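Local coordinates for protein trehalose-6-phosphate phosphatase (Cryptococcus neoformans, PDB 5DX9) that belongs to the trehalose-phosphatase family of the HAD clan and holds a magnesium ion beside a pocket occupied by a glycan, at residues Trp141-Ser146 against Phe153-Ala158; Glu118-Tyr123 against Lys179-Arg184. All blocks are in the same frame, centred on the assembly; numbering follows the deposited sequence.

How the contacts relate
Both contacts lie in the cap domain of this HAD-type phosphatase, an antiparallel four-stranded sheet with helices 112-125 and 148-166 packed on one side and the glycan on the other. Along the chain, segment 118-123 comes first, then both segments of contact 1, then 179-184, so contact 1 falls within the interval that contact 2 spans. Their centres are about 8 Å apart. Strands 139-142 and 180-185 are neighbours in the sheet, where Trp141 N meets Leu181 O at 2.7 Å, probably as a hydrogen bond. Contact 1 joins helix 148-166 to the end of strand 139-142 and the turn after it, contact 2 joins helix 112-125 to strand 180-185, and both include residues that reach GLC and G6P.

Contact 1 of 2, residues Trp141-Ser146 against Phe153-Ala158; sequences WHYRNS and FQCKQA. With GLC (alpha-D-glucopyranose), chain B; G6P (6-O-phosphono-alpha-D-glucopyranose), chain C.
In the cap domain, the end of strand 139-142 and the type I turn after it, Tyr143 to Ser146, pack through Trp141 and Tyr143 against helix 148-166, with Cys155 at the centre. Cys155 CB lies over one face of the Tyr143 ring, 3.7 Å above its plane and displaced toward the rim, in a CH-pi contact. Its SG reaches past the ring on the CE2 and hydroxyl side. The distance from Cys155 SG to Tyr143 CE2 is 3.5 Å, and the sulfur stands 48° off the ring normal, an oblique sulfur-aromatic contact. The tyrosine has CG between its backbone N and carbonyl carbon (chi1 65°), which turns the ring toward the helix.

Trp141 presents the far end of its indole: CZ3 meets Cys155 CA at 3.9 Å, with the helix backbone at the edge of the ring and near its plane, while CH2 reaches Gln154 CB at 4.1 Å. The strand's other side serves the glycan. His142 CE1 lies 3.6 Å from G6P O2, which sits at the imidazole edge, and NE2 is hydrogen-bonded to Glu133. Within the turn, Arg144 NE donates a nearly straight bond (167°) of 2.7 Å to GLC O3, with a weak second one from NH2.

Cys155 SG is covalently linked to beta-mercaptoethanol, probably from the crystallisation liquor, so in this crystal the sulfur is not a free thiol. The helix side of the contact is held by apolar, CH-pi and sulfur-aromatic contacts, whereas the directional bonds of His142 and Arg144 face Glu133 and the sugar.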
ATOM      1  N   TRP A 141       0.468  -8.275  15.806  1.00 42.29           N
ATOM      2  CA  TRP A 141      -0.047  -8.338  17.167  1.00 43.11           C
ATOM      3  C   TRP A 141      -0.880  -7.093  17.456  1.00 43.36           C
ATOM      4  O   TRP A 141      -0.376  -5.972  17.390  1.00 42.73           O
ATOM      5  CB  TRP A 141       1.096  -8.465  18.177  1.00 39.25           C
ATOM      6  CG  TRP A 141       0.634  -8.579  19.605  1.00 45.73           C
ATOM      7  CD1 TRP A 141      -0.018  -9.637  20.177  1.00 43.30           C
ATOM      8  CD2 TRP A 141       0.806  -7.606  20.646  1.00 42.48           C
ATOM      9  NE1 TRP A 141      -0.266  -9.378  21.504  1.00 42.51           N
ATOM     10  CE2 TRP A 141       0.223  -8.139  21.815  1.00 43.26           C
ATOM     11  CE3 TRP A 141       1.384  -6.334  20.699  1.00 42.15           C
ATOM     12  CZ2 TRP A 141       0.211  -7.446  23.025  1.00 47.08           C
ATOM     13  CZ3 TRP A 141       1.366  -5.647  21.901  1.00 45.79           C
ATOM     14  CH2 TRP A 141       0.784  -6.204  23.046  1.00 45.79           C
ATOM     15  N   HIS A 142      -2.157  -7.299  17.763  1.00 42.85           N
ATOM     16  CA  HIS A 142      -3.069  -6.199  18.050  1.00 41.37           C
ATOM     17  C   HIS A 142      -3.223  -5.976  19.549  1.00 44.14           C
ATOM     18  O   HIS A 142      -3.322  -6.934  20.313  1.00 46.16           O
ATOM     19  CB  HIS A 142      -4.445  -6.467  17.441  1.00 42.25           C
ATOM     20  CG  HIS A 142      -4.440  -6.598  15.952  1.00 44.83           C
ATOM     21  ND1 HIS A 142      -4.456  -5.510  15.109  1.00 45.65           N
ATOM     22  CD2 HIS A 142      -4.441  -7.694  15.150  1.00 45.74           C
ATOM     23  CE1 HIS A 142      -4.456  -5.924  13.855  1.00 45.24           C
ATOM     24  NE2 HIS A 142      -4.447  -7.244  13.853  1.00 45.23           N
ATOM     25  N   TYR A 143      -3.258  -4.715  19.969  1.00 41.11           N
ATOM     26  CA  TYR A 143      -3.538  -4.401  21.368  1.00 42.96           C
ATOM     27  C   TYR A 143      -4.542  -3.255  21.484  1.00 41.51           C
ATOM     28  O   TYR A 143      -4.653  -2.633  22.538  1.00 44.20           O
ATOM     29  CB  TYR A 143      -2.247  -4.057  22.122  1.00 41.13           C
ATOM     30  CG  TYR A 143      -1.562  -2.803  21.633  1.00 45.60           C
ATOM     31  CD1 TYR A 143      -1.840  -1.565  22.204  1.00 45.45           C
ATOM     32  CD2 TYR A 143      -0.638  -2.853  20.599  1.00 47.10           C
ATOM     33  CE1 TYR A 143      -1.218  -0.413  21.756  1.00 46.93           C
ATOM     34  CE2 TYR A 143      -0.012  -1.710  20.143  1.00 46.93           C
ATOM     35  CZ  TYR A 143      -0.303  -0.493  20.725  1.00 51.18           C
ATOM     36  OH  TYR A 143       0.325   0.644  20.264  1.00 46.81           O
ATOM     37  N   ARG A 144      -5.278  -2.989  20.407  1.00 40.88           N
ATOM     38  CA  ARG A 144      -6.244  -1.893  20.400  1.00 42.45           C
ATOM     39  C   ARG A 144      -7.358  -2.100  21.424  1.00 44.42           C
ATOM     40  O   ARG A 144      -7.945  -1.137  21.918  1.00 43.36           O
ATOM     41  CB  ARG A 144      -6.854  -1.711  19.006  1.00 45.76           C
ATOM     42  CG  ARG A 144      -7.905  -0.605  18.939  1.00 45.21           C
ATOM     43  CD  ARG A 144      -8.463  -0.418  17.532  1.00 43.58           C
ATOM     44  NE  ARG A 144      -7.424  -0.002  16.598  1.00 45.82           N
ATOM     45  CZ  ARG A 144      -6.949   1.236  16.504  1.00 44.63           C
ATOM     46  NH1 ARG A 144      -7.423   2.192  17.288  1.00 42.00           N
ATOM     47  NH2 ARG A 144      -5.993   1.515  15.629  1.00 44.15           N
ATOM     48  N   ASN A 145      -7.649  -3.355  21.749  1.00 43.00           N
ATOM     49  CA  ASN A 145      -8.711  -3.649  22.700  1.00 43.11           C
ATOM     50  C   ASN A 145      -8.175  -4.173  24.026  1.00 45.94           C
ATOM     51  O   ASN A 145      -8.895  -4.813  24.793  1.00 45.05           O
ATOM     52  CB  ASN A 145      -9.704  -4.637  22.091  1.00 47.23           C
ATOM     53  CG  ASN A 145     -10.432  -4.057  20.892  1.00 48.38           C
ATOM     54  OD1 ASN A 145     -10.937  -2.935  20.943  1.00 48.21           O
ATOM     55  ND2 ASN A 145     -10.474  -4.813  19.800  1.00 46.99           N
ATOM     56  N   SER A 146      -6.903  -3.894  24.290  1.00 44.39           N
ATOM     57  CA  SER A 146      -6.332  -4.132  25.607  1.00 46.95           C
ATOM     58  C   SER A 146      -6.585  -2.908  26.478  1.00 45.57           C
ATOM     59  O   SER A 146      -7.096  -1.897  25.995  1.00 40.37           O
ATOM     60  CB  SER A 146      -4.832  -4.421  25.511  1.00 43.57           C
ATOM     61  OG  SER A 146      -4.584  -5.541  24.680  1.00 46.11           O
ATOM     62  N   PHE A 153       2.391  -0.264  27.242  1.00 48.70           N
ATOM     63  CA  PHE A 153       3.531  -0.748  28.004  1.00 48.12           C
ATOM     64  C   PHE A 153       3.990  -2.087  27.454  1.00 49.52           C
ATOM     65  O   PHE A 153       5.171  -2.274  27.154  1.00 52.33           O
ATOM     66  CB  PHE A 153       3.188  -0.877  29.490  1.00 50.52           C
ATOM     67  CG  PHE A 153       4.290  -1.482  30.314  1.00 49.73           C
ATOM     68  CD1 PHE A 153       5.274  -0.685  30.870  1.00 52.16           C
ATOM     69  CD2 PHE A 153       4.343  -2.849  30.529  1.00 50.10           C
ATOM     70  CE1 PHE A 153       6.291  -1.237  31.624  1.00 51.43           C
ATOM     71  CE2 PHE A 153       5.359  -3.410  31.280  1.00 51.04           C
ATOM     72  CZ  PHE A 153       6.335  -2.602  31.827  1.00 53.29           C
ATOM     73  N   GLN A 154       3.051  -2.992  27.277  1.00 47.18           N
ATOM     74  CA  GLN A 154       3.352  -4.267  26.711  1.00 47.33           C
ATOM     75  C   GLN A 154       3.886  -4.107  25.302  1.00 49.70           C
ATOM     76  O   GLN A 154       4.802  -4.785  24.917  1.00 48.82           O
ATOM     77  CB  GLN A 154       2.128  -5.156  26.736  1.00 47.22           C
ATOM     78  CG  GLN A 154       1.784  -5.732  28.087  1.00 45.01           C
ATOM     79  CD  GLN A 154       2.866  -6.605  28.642  1.00 44.81           C
ATOM     80  OE1 GLN A 154       3.900  -6.138  29.029  1.00 46.76           O
ATOM     81  NE2 GLN A 154       2.617  -7.872  28.693  1.00 48.25           N
ATOM     82  N   CYS A 155       3.335  -3.178  24.548  1.00 48.20           N
ATOM     83  CA  CYS A 155       3.801  -2.930  23.191  1.00 52.11           C
ATOM     84  C   CYS A 155       5.248  -2.509  23.169  1.00 46.73           C
ATOM     85  O   CYS A 155       5.997  -2.974  22.372  1.00 46.59           O
ATOM     86  CB  CYS A 155       2.919  -1.901  22.500  1.00 53.91           C
ATOM     87  SG  CYS A 155       3.398  -1.360  20.862  1.00 83.63           S
ATOM     88  N   LYS A 156       5.628  -1.642  24.079  1.00 48.89           N
ATOM     89  CA  LYS A 156       6.989  -1.161  24.143  1.00 52.93           C
ATOM     90  C   LYS A 156       7.940  -2.246  24.530  1.00 49.56           C
ATOM     91  O   LYS A 156       9.050  -2.290  24.063  1.00 49.39           O
ATOM     92  CB  LYS A 156       7.118  -0.030  25.141  1.00 53.52           C
ATOM     93  CG  LYS A 156       6.574   1.275  24.640  1.00 55.28           C
ATOM     94  CD  LYS A 156       6.169   2.167  25.791  1.00 57.41           C
ATOM     95  CE  LYS A 156       5.727   3.534  25.325  1.00 57.42           C
ATOM     96  NZ  LYS A 156       4.303   3.544  24.931  1.00 59.72           N
ATOM     97  N   GLN A 157       7.494  -3.127  25.398  1.00 48.04           N
ATOM     98  CA  GLN A 157       8.350  -4.240  25.799  1.00 48.74           C
ATOM     99  C   GLN A 157       8.560  -5.223  24.653  1.00 48.92           C
ATOM    100  O   GLN A 157       9.675  -5.694  24.427  1.00 46.92           O
ATOM    101  CB  GLN A 157       7.765  -4.975  27.008  1.00 51.15           C
ATOM    102  CG  GLN A 157       8.667  -6.090  27.525  1.00 52.82           C
ATOM    103  CD  GLN A 157       8.062  -6.853  28.693  1.00 58.94           C
ATOM    104  OE1 GLN A 157       7.231  -6.325  29.432  1.00 59.99           O
ATOM    105  NE2 GLN A 157       8.474  -8.106  28.856  1.00 53.49           N
ATOM    106  N   ALA A 158       7.483  -5.534  23.934  1.00 46.25           N
ATOM    107  CA  ALA A 158       7.565  -6.434  22.787  1.00 44.42           C
ATOM    108  C   ALA A 158       8.423  -5.817  21.689  1.00 48.26           C
ATOM    109  O   ALA A 158       9.240  -6.499  21.068  1.00 48.54           O
ATOM    110  CB  ALA A 158       6.174  -6.757  22.258  1.00 45.48           C
TER
HETATM  111  C1  GLC B   1      -5.463  -2.139  11.253  1.00 44.31           C
HETATM  112  C2  GLC B   1      -5.226  -1.630  12.676  1.00 43.93           C
HETATM  113  C3  GLC B   1      -6.176  -2.298  13.660  1.00 44.26           C
HETATM  114  C4  GLC B   1      -7.624  -2.185  13.201  1.00 44.56           C
HETATM  115  C5  GLC B   1      -7.776  -2.681  11.766  1.00 43.01           C
HETATM  116  C6  GLC B   1      -9.171  -2.406  11.209  1.00 44.02           C
HETATM  117  O2  GLC B   1      -3.855  -1.873  13.046  1.00 46.28           O
HETATM  118  O3  GLC B   1      -6.040  -1.683  14.946  1.00 47.35           O
HETATM  119  O4  GLC B   1      -8.443  -2.942  14.106  1.00 50.19           O
HETATM  120  O5  GLC B   1      -6.844  -2.034  10.903  1.00 44.36           O
HETATM  121  O6  GLC B   1      -9.519  -1.029  11.406  1.00 42.54           O
HETATM  122  C1  G6P C   2      -5.018  -3.930   9.768  1.00 43.13           C
HETATM  123  C2  G6P C   2      -4.734  -5.420   9.629  1.00 45.05           C
HETATM  124  C3  G6P C   2      -3.297  -5.750   9.979  1.00 47.04           C
HETATM  125  C4  G6P C   2      -2.350  -4.984   9.078  1.00 48.43           C
HETATM  126  C5  G6P C   2      -2.701  -3.497   8.879  1.00 47.92           C
HETATM  127  C6  G6P C   2      -2.334  -3.011   7.464  1.00 44.86           C
HETATM  128  O1  G6P C   2      -5.006  -3.493  11.129  1.00 43.69           O
HETATM  129  O2  G6P C   2      -5.631  -6.145  10.467  1.00 46.41           O
HETATM  130  O3  G6P C   2      -3.040  -7.145   9.762  1.00 49.05           O
HETATM  131  O4  G6P C   2      -1.058  -5.151   9.680  1.00 43.36           O
HETATM  132  O5  G6P C   2      -4.092  -3.162   8.998  1.00 41.98           O
HETATM  133  O6  G6P C   2      -3.517  -2.657   6.704  1.00 46.74           O
HETATM  134  P   G6P C   2      -3.456  -1.573   5.490  1.00 44.37           P
HETATM  135  O1P G6P C   2      -4.546  -1.853   4.341  1.00 44.09           O
HETATM  136  O2P G6P C   2      -3.723  -0.226   6.045  1.00 42.70           O
HETATM  137  O3P G6P C   2      -1.966  -1.639   4.887  1.00 44.18           O

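Contact 2 of 2, residues Glu118-Tyr123 against Lys179-Arg184; sequences EIFKYY and KNLEVR. With G6P (6-O-phosphono-alpha-D-glucopyranose), chain C; GLC (alpha-D-glucopyranose), chain B.
The Phe120 ring points its CZ corner at strand 180-185, where Leu181 and Val183 approach it obliquely, and it also meets the indole of Trp141 with the two planes about 20° apart. CZ lies 4.0 Å from Leu181 CB and 4.1 Å from Val183 CG2, so one ring atom touches two residues spaced two apart on the strand. The phenylalanine and leucine side chains run at about a right angle to each other. With CG opposite the carbonyl carbon (chi1 -78°), Phe120 sends its ring from the helix toward the sheet. Further along the helix, Tyr122 CD2 stands 3.5 Å above the centre of the Tyr123 ring.

On the opposite side of the strand the residues are polar and bind the glycan. Asn180 ND2 donates to GLC O2 at 2.6 Å, and Glu182 OE2 accepts a 2.6 Å bond from G6P O4. The Glu182 carboxylate has several partners, since OE2 is also hydrogen-bonded to His89 NE2 and OE1 forms a salt bridge with Lys135, which should fix its rotation beside the sugar.

Phe120 also touches Leu162 of helix 148-166 and Ile139 of strand 139-142, while Leu181 and Val183 rest on Val176 and Ile172 of strand 172-177. Helix 112-125 therefore packs at once on its partner helix and on the face of the sheet turned from the glycan.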
ATOM      1  N   GLU A 118       6.094 -16.897  18.414  1.00 46.69           N
ATOM      2  CA  GLU A 118       6.309 -17.276  19.806  1.00 47.96           C
ATOM      3  C   GLU A 118       6.320 -16.040  20.701  1.00 50.41           C
ATOM      4  O   GLU A 118       5.739 -16.041  21.787  1.00 43.28           O
ATOM      5  CB  GLU A 118       7.618 -18.058  19.960  1.00 46.85           C
ATOM      6  CG  GLU A 118       7.942 -18.441  21.395  1.00 52.21           C
ATOM      7  CD  GLU A 118       9.322 -19.061  21.543  1.00 61.01           C
ATOM      8  OE1 GLU A 118       9.646 -19.527  22.655  1.00 62.30           O
ATOM      9  OE2 GLU A 118      10.082 -19.084  20.549  1.00 63.60           O
ATOM     10  N   ILE A 119       6.973 -14.982  20.233  1.00 47.76           N
ATOM     11  CA  ILE A 119       7.045 -13.745  20.997  1.00 46.74           C
ATOM     12  C   ILE A 119       5.663 -13.112  21.158  1.00 46.55           C
ATOM     13  O   ILE A 119       5.286 -12.690  22.254  1.00 47.45           O
ATOM     14  CB  ILE A 119       8.000 -12.735  20.334  1.00 49.98           C
ATOM     15  CG1 ILE A 119       9.443 -13.239  20.419  1.00 50.61           C
ATOM     16  CG2 ILE A 119       7.876 -11.374  20.997  1.00 46.14           C
ATOM     17  CD1 ILE A 119      10.455 -12.324  19.754  1.00 48.78           C
ATOM     18  N   PHE A 120       4.908 -13.061  20.068  1.00 43.96           N
ATOM     19  CA  PHE A 120       3.592 -12.433  20.085  1.00 46.06           C
ATOM     20  C   PHE A 120       2.590 -13.269  20.874  1.00 47.15           C
ATOM     21  O   PHE A 120       1.689 -12.726  21.514  1.00 46.40           O
ATOM     22  CB  PHE A 120       3.085 -12.201  18.660  1.00 43.62           C
ATOM     23  CG  PHE A 120       3.708 -11.011  17.982  1.00 46.82           C
ATOM     24  CD1 PHE A 120       4.381 -10.051  18.722  1.00 45.45           C
ATOM     25  CD2 PHE A 120       3.616 -10.849  16.609  1.00 46.04           C
ATOM     26  CE1 PHE A 120       4.953  -8.956  18.101  1.00 48.47           C
ATOM     27  CE2 PHE A 120       4.186  -9.756  15.984  1.00 43.90           C
ATOM     28  CZ  PHE A 120       4.855  -8.809  16.729  1.00 44.80           C
ATOM     29  N   LYS A 121       2.748 -14.589  20.826  1.00 50.07           N
ATOM     30  CA  LYS A 121       1.922 -15.476  21.637  1.00 49.07           C
ATOM     31  C   LYS A 121       2.187 -15.211  23.108  1.00 49.03           C
ATOM     32  O   LYS A 121       1.266 -15.181  23.922  1.00 50.18           O
ATOM     33  CB  LYS A 121       2.197 -16.944  21.313  1.00 52.27           C
ATOM     34  CG  LYS A 121       1.404 -17.497  20.142  1.00 51.66           C
ATOM     35  CD  LYS A 121       1.669 -18.983  19.977  1.00 55.73           C
ATOM     36  CE  LYS A 121       0.920 -19.557  18.791  1.00 56.77           C
ATOM     37  NZ  LYS A 121       1.321 -20.970  18.536  1.00 65.46           N
ATOM     38  N   TYR A 122       3.462 -15.028  23.434  1.00 48.25           N
ATOM     39  CA  TYR A 122       3.871 -14.704  24.789  1.00 49.05           C
ATOM     40  C   TYR A 122       3.111 -13.489  25.296  1.00 51.40           C
ATOM     41  O   TYR A 122       2.562 -13.503  26.398  1.00 51.05           O
ATOM     42  CB  TYR A 122       5.378 -14.443  24.847  1.00 49.13           C
ATOM     43  CG  TYR A 122       5.856 -13.929  26.184  1.00 51.29           C
ATOM     44  CD1 TYR A 122       6.343 -14.799  27.148  1.00 55.10           C
ATOM     45  CD2 TYR A 122       5.820 -12.574  26.485  1.00 50.74           C
ATOM     46  CE1 TYR A 122       6.779 -14.338  28.372  1.00 56.32           C
ATOM     47  CE2 TYR A 122       6.250 -12.103  27.709  1.00 55.01           C
ATOM     48  CZ  TYR A 122       6.731 -12.990  28.649  1.00 57.44           C
ATOM     49  OH  TYR A 122       7.166 -12.530  29.870  1.00 60.15           O
ATOM     50  N   TYR A 123       3.080 -12.440  24.482  1.00 46.64           N
ATOM     51  CA  TYR A 123       2.467 -11.182  24.888  1.00 47.76           C
ATOM     52  C   TYR A 123       0.953 -11.200  24.750  1.00 45.86           C
ATOM     53  O   TYR A 123       0.264 -10.454  25.439  1.00 46.35           O
ATOM     54  CB  TYR A 123       3.056 -10.021  24.087  1.00 48.48           C
ATOM     55  CG  TYR A 123       4.434  -9.641  24.563  1.00 47.13           C
ATOM     56  CD1 TYR A 123       4.603  -8.798  25.650  1.00 49.58           C
ATOM     57  CD2 TYR A 123       5.567 -10.148  23.943  1.00 47.24           C
ATOM     58  CE1 TYR A 123       5.864  -8.456  26.098  1.00 52.49           C
ATOM     59  CE2 TYR A 123       6.830  -9.816  24.386  1.00 47.91           C
ATOM     60  CZ  TYR A 123       6.975  -8.969  25.464  1.00 49.15           C
ATOM     61  OH  TYR A 123       8.235  -8.630  25.908  1.00 49.08           O
ATOM     62  N   LYS A 179      -1.951   0.986  16.818  1.00 47.01           N
ATOM     63  CA  LYS A 179      -2.309   0.087  17.905  1.00 44.89           C
ATOM     64  C   LYS A 179      -1.972  -1.356  17.550  1.00 45.40           C
ATOM     65  O   LYS A 179      -2.726  -2.271  17.871  1.00 41.05           O
ATOM     66  CB  LYS A 179      -3.792   0.215  18.246  1.00 43.19           C
ATOM     67  CG  LYS A 179      -4.213   1.591  18.756  1.00 47.38           C
ATOM     68  CD  LYS A 179      -3.507   1.947  20.059  1.00 48.48           C
ATOM     69  CE  LYS A 179      -3.809   3.375  20.484  1.00 50.73           C
ATOM     70  NZ  LYS A 179      -2.879   3.828  21.555  1.00 54.49           N
ATOM     71  N   ASN A 180      -0.850  -1.551  16.864  1.00 45.15           N
ATOM     72  CA  ASN A 180      -0.367  -2.896  16.587  1.00 44.09           C
ATOM     73  C   ASN A 180       1.144  -2.938  16.417  1.00 44.90           C
ATOM     74  O   ASN A 180       1.791  -1.905  16.234  1.00 45.10           O
ATOM     75  CB  ASN A 180      -1.063  -3.478  15.339  1.00 43.66           C
ATOM     76  CG  ASN A 180      -0.466  -2.980  14.013  1.00 40.42           C
ATOM     77  OD1 ASN A 180       0.744  -3.025  13.790  1.00 41.53           O
ATOM     78  ND2 ASN A 180      -1.334  -2.536  13.113  1.00 40.77           N
ATOM     79  N   LEU A 181       1.693  -4.146  16.475  1.00 44.05           N
ATOM     80  CA  LEU A 181       3.044  -4.415  16.003  1.00 42.43           C
ATOM     81  C   LEU A 181       2.968  -5.420  14.860  1.00 42.31           C
ATOM     82  O   LEU A 181       2.175  -6.359  14.908  1.00 44.44           O
ATOM     83  CB  LEU A 181       3.931  -4.961  17.119  1.00 45.44           C
ATOM     84  CG  LEU A 181       4.469  -3.993  18.166  1.00 48.92           C
ATOM     85  CD1 LEU A 181       5.444  -4.718  19.084  1.00 47.30           C
ATOM     86  CD2 LEU A 181       5.126  -2.790  17.506  1.00 45.48           C
ATOM     87  N   GLU A 182       3.789  -5.224  13.833  1.00 42.61           N
ATOM     88  CA  GLU A 182       3.835  -6.166  12.725  1.00 42.41           C
ATOM     89  C   GLU A 182       5.268  -6.444  12.294  1.00 41.87           C
ATOM     90  O   GLU A 182       6.116  -5.555  12.308  1.00 42.27           O
ATOM     91  CB  GLU A 182       3.025  -5.645  11.540  1.00 44.50           C
ATOM     92  CG  GLU A 182       2.789  -6.686  10.459  1.00 43.63           C
ATOM     93  CD  GLU A 182       1.847  -6.199   9.378  1.00 47.29           C
ATOM     94  OE1 GLU A 182       1.409  -7.030   8.548  1.00 46.61           O
ATOM     95  OE2 GLU A 182       1.543  -4.985   9.361  1.00 44.71           O
ATOM     96  N   VAL A 183       5.538  -7.688  11.924  1.00 44.20           N
ATOM     97  CA  VAL A 183       6.848  -8.049  11.405  1.00 41.70           C
ATOM     98  C   VAL A 183       6.675  -8.557   9.988  1.00 41.35           C
ATOM     99  O   VAL A 183       5.828  -9.411   9.731  1.00 43.34           O
ATOM    100  CB  VAL A 183       7.543  -9.120  12.264  1.00 39.87           C
ATOM    101  CG1 VAL A 183       8.933  -9.410  11.717  1.00 41.64           C
ATOM    102  CG2 VAL A 183       7.618  -8.673  13.714  1.00 39.37           C
ATOM    103  N   ARG A 184       7.463  -8.011   9.069  1.00 42.11           N
ATOM    104  CA  ARG A 184       7.402  -8.404   7.666  1.00 43.92           C
ATOM    105  C   ARG A 184       8.790  -8.735   7.160  1.00 41.27           C
ATOM    106  O   ARG A 184       9.781  -8.409   7.808  1.00 42.61           O
ATOM    107  CB  ARG A 184       6.797  -7.294   6.803  1.00 45.70           C
ATOM    108  CG  ARG A 184       7.686  -6.061   6.672  1.00 45.79           C
ATOM    109  CD  ARG A 184       7.341  -5.255   5.428  1.00 45.12           C
ATOM    110  NE  ARG A 184       7.835  -3.885   5.515  1.00 45.02           N
ATOM    111  CZ  ARG A 184       9.085  -3.512   5.252  1.00 50.40           C
ATOM    112  NH1 ARG A 184       9.994  -4.407   4.884  1.00 47.05           N
ATOM    113  NH2 ARG A 184       9.427  -2.236   5.363  1.00 50.26           N
TER
HETATM  114  C1  G6P C   2      -5.018  -3.930   9.768  1.00 43.13           C
HETATM  115  C2  G6P C   2      -4.734  -5.420   9.629  1.00 45.05           C
HETATM  116  C3  G6P C   2      -3.297  -5.750   9.979  1.00 47.04           C
HETATM  117  C4  G6P C   2      -2.350  -4.984   9.078  1.00 48.43           C
HETATM  118  C5  G6P C   2      -2.701  -3.497   8.879  1.00 47.92           C
HETATM  119  C6  G6P C   2      -2.334  -3.011   7.464  1.00 44.86           C
HETATM  120  O1  G6P C   2      -5.006  -3.493  11.129  1.00 43.69           O
HETATM  121  O2  G6P C   2      -5.631  -6.145  10.467  1.00 46.41           O
HETATM  122  O3  G6P C   2      -3.040  -7.145   9.762  1.00 49.05           O
HETATM  123  O4  G6P C   2      -1.058  -5.151   9.680  1.00 43.36           O
HETATM  124  O5  G6P C   2      -4.092  -3.162   8.998  1.00 41.98           O
HETATM  125  O6  G6P C   2      -3.517  -2.657   6.704  1.00 46.74           O
HETATM  126  P   G6P C   2      -3.456  -1.573   5.490  1.00 44.37           P
HETATM  127  O1P G6P C   2      -4.546  -1.853   4.341  1.00 44.09           O
HETATM  128  O2P G6P C   2      -3.723  -0.226   6.045  1.00 42.70           O
HETATM  129  O3P G6P C   2      -1.966  -1.639   4.887  1.00 44.18           O
HETATM  130  C1  GLC B   1      -5.463  -2.139  11.253  1.00 44.31           C
HETATM  131  C2  GLC B   1      -5.226  -1.630  12.676  1.00 43.93           C
HETATM  132  C3  GLC B   1      -6.176  -2.298  13.660  1.00 44.26           C
HETATM  133  C4  GLC B   1      -7.624  -2.185  13.201  1.00 44.56           C
HETATM  134  C5  GLC B   1      -7.776  -2.681  11.766  1.00 43.01           C
HETATM  135  C6  GLC B   1      -9.171  -2.406  11.209  1.00 44.02           C
HETATM  136  O2  GLC B   1      -3.855  -1.873  13.046  1.00 46.28           O
HETATM  137  O3  GLC B   1      -6.040  -1.683  14.946  1.00 47.35           O
HETATM  138  O4  GLC B   1      -8.443  -2.942  14.106  1.00 50.19           O
HETATM  139  O5  GLC B   1      -6.844  -2.034  10.903  1.00 44.36           O
HETATM  140  O6  GLC B   1      -9.519  -1.029  11.406  1.00 42.54           O